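Local coordinates for protein cellulase (Uncultured bacterium, PDB 6XSO) that probably hydrolyses internal beta-1,4 linkages of cellulose and related plant polysaccharides such as xylan, as a broad-specificity GH5_4 endoglucanase, at residues L180-F185 and N232-A237. Sequence-based numbering, arbitrary orientation.
Sequences LNSWCF and NTYAAA
Tyr234 OH donates a hydrogen bond to the backbone carbonyl of Ser182, with Tyr234 OH to Ser182 O at 2.6 Å. The donor meets the carbonyl at a C=O...OH angle of 129° and is tilted 16° from the carbonyl plane. Ser182 O lies at the ring edge, near the ring plane. CG of Tyr234 is anti to the backbone N (chi1 178°), which extends the ring across to the other loop. The same hydroxyl accepts a hydrogen bond from Asp178 N, and Ser182 OG bonds Asp178 OD2, so Asp178 braces both residues.

The protein is a TIM barrel of eight parallel strands. Residues 180-185 belong to the loop after strand 168-171. Segment 232-237 runs from the end of the adjacent strand 229-232 into the loop that follows it. The contact therefore joins two neighbouring strand-to-helix loops.

The remaining contacts are van der Waals. Tyr234 CE1 lies 3.6 Å from Phe185 C. A leucine in place of Tyr234 would probably leave the Ser182 carbonyl without this donor and Asp178 N without its acceptor. Trp183 brings its six-membered ring to Ala235, and Trp183 CE3 lies 4.0 Å from Ala235 CB. The carbonyl O of Ala235 lies in the indole plane at the edge, 3.9 Å from Trp183 CZ3. Ala237 CB sits 3.5 Å from Cys184 O.

Within 232-237, Thr233 OG1 donates to Ala237 O at 2.8 Å, in the carbonyl plane and on a lone pair.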
loop_
_atom_site.group_PDB
_atom_site.type_symbol
_atom_site.label_atom_id
_atom_site.label_comp_id
_atom_site.label_asym_id
_atom_site.label_seq_id
_atom_site.Cartn_x
_atom_site.Cartn_y
_atom_site.Cartn_z
ATOM N N LEU A 180 -8.863 15.028 12.833
ATOM C CA LEU A 180 -7.914 16.129 12.912
ATOM C C LEU A 180 -6.787 15.975 11.909
ATOM O O LEU A 180 -5.887 16.817 11.882
ATOM C CB LEU A 180 -7.302 16.185 14.314
ATOM C CG LEU A 180 -8.297 16.115 15.473
ATOM C CD1 LEU A 180 -7.549 15.988 16.793
ATOM C CD2 LEU A 180 -9.220 17.312 15.503
ATOM N N ASN A 181 -6.830 14.916 11.095
ATOM C CA ASN A 181 -5.811 14.636 10.094
ATOM C C ASN A 181 -4.444 14.460 10.740
ATOM O O ASN A 181 -3.422 14.895 10.205
ATOM C CB ASN A 181 -5.821 15.709 9.010
ATOM C CG ASN A 181 -7.166 15.799 8.327
ATOM O OD1 ASN A 181 -7.585 14.856 7.660
ATOM N ND2 ASN A 181 -7.880 16.908 8.539
ATOM N N SER A 182 -4.422 13.779 11.889
ATOM C CA SER A 182 -3.177 13.609 12.625
ATOM C C SER A 182 -2.264 12.591 11.951
ATOM O O SER A 182 -2.659 11.442 11.717
ATOM C CB SER A 182 -3.463 13.081 14.033
ATOM O OG SER A 182 -4.251 13.959 14.800
ATOM N N TRP A 183 -1.026 13.001 11.683
ATOM C CA TRP A 183 0.030 12.064 11.324
ATOM C C TRP A 183 0.677 11.511 12.597
ATOM O O TRP A 183 0.406 11.961 13.713
ATOM C CB TRP A 183 1.056 12.734 10.382
ATOM C CG TRP A 183 0.418 13.113 9.075
ATOM C CD1 TRP A 183 0.038 14.364 8.674
ATOM C CD2 TRP A 183 0.028 12.221 8.031
ATOM N NE1 TRP A 183 -0.563 14.305 7.447
ATOM C CE2 TRP A 183 -0.567 13.003 7.016
ATOM C CE3 TRP A 183 0.178 10.846 7.819
ATOM C CZ2 TRP A 183 -1.046 12.448 5.832
ATOM C CZ3 TRP A 183 -0.315 10.292 6.645
ATOM C CH2 TRP A 183 -0.917 11.092 5.665
ATOM N N CYS A 184 1.553 10.513 12.405
ATOM C CA CYS A 184 2.434 9.975 13.443
ATOM C C CYS A 184 1.708 9.033 14.397
ATOM O O CYS A 184 2.117 7.880 14.573
ATOM C CB CYS A 184 3.153 11.078 14.241
ATOM S SG CYS A 184 4.045 12.258 13.216
ATOM N N PHE A 185 0.631 9.510 15.017
ATOM C CA PHE A 185 -0.201 8.689 15.882
ATOM C C PHE A 185 -1.546 9.389 16.051
ATOM O O PHE A 185 -1.662 10.605 15.862
ATOM C CB PHE A 185 0.492 8.410 17.229
ATOM C CG PHE A 185 0.878 9.642 17.998
ATOM C CD1 PHE A 185 -0.032 10.285 18.829
ATOM C CD2 PHE A 185 2.172 10.156 17.899
ATOM C CE1 PHE A 185 0.343 11.431 19.538
ATOM C CE2 PHE A 185 2.540 11.291 18.607
ATOM C CZ PHE A 185 1.623 11.928 19.415
ATOM N N ASN A 232 -3.613 -2.094 7.117
ATOM C CA ASN A 232 -2.655 -1.037 7.402
ATOM C C ASN A 232 -2.853 -0.465 8.809
ATOM O O ASN A 232 -3.956 -0.443 9.365
ATOM C CB ASN A 232 -2.741 0.089 6.365
ATOM C CG ASN A 232 -2.298 -0.342 4.975
ATOM O OD1 ASN A 232 -2.285 -1.519 4.651
ATOM N ND2 ASN A 232 -1.937 0.629 4.150
ATOM N N THR A 233 -1.759 0.002 9.387
ATOM C CA THR A 233 -1.863 0.697 10.654
ATOM C C THR A 233 -2.490 2.075 10.448
ATOM O O THR A 233 -2.559 2.590 9.321
ATOM C CB THR A 233 -0.468 0.900 11.228
ATOM O OG1 THR A 233 0.317 1.584 10.251
ATOM C CG2 THR A 233 0.190 -0.421 11.583
ATOM N N TYR A 234 -2.926 2.686 11.552
ATOM C CA TYR A 234 -3.280 4.098 11.593
ATOM C C TYR A 234 -2.259 4.913 10.814
ATOM O O TYR A 234 -1.065 4.851 11.108
ATOM C CB TYR A 234 -3.352 4.618 13.074
ATOM C CG TYR A 234 -3.683 6.091 13.081
ATOM C CD1 TYR A 234 -2.701 7.045 12.999
ATOM C CD2 TYR A 234 -5.012 6.525 13.097
ATOM C CE1 TYR A 234 -3.017 8.400 12.905
ATOM C CE2 TYR A 234 -5.319 7.858 13.018
ATOM C CZ TYR A 234 -4.321 8.786 12.915
ATOM O OH TYR A 234 -4.661 10.115 12.819
ATOM N N ALA A 235 -2.715 5.681 9.816
ATOM C CA ALA A 235 -1.892 6.565 8.986
ATOM C C ALA A 235 -0.802 5.835 8.193
ATOM O O ALA A 235 0.070 6.487 7.586
ATOM C CB ALA A 235 -1.266 7.721 9.782
ATOM N N ALA A 236 -0.840 4.497 8.161
ATOM C CA ALA A 236 0.309 3.702 7.725
ATOM C C ALA A 236 1.579 4.085 8.501
ATOM O O ALA A 236 2.707 3.917 8.033
ATOM C CB ALA A 236 0.492 3.761 6.205
ATOM N N ALA A 237 1.403 4.591 9.723
ATOM C CA ALA A 237 2.522 4.951 10.576
ATOM C C ALA A 237 3.294 3.701 10.985
ATOM O O ALA A 237 2.731 2.616 11.143
ATOM C CB ALA A 237 2.012 5.689 11.820
#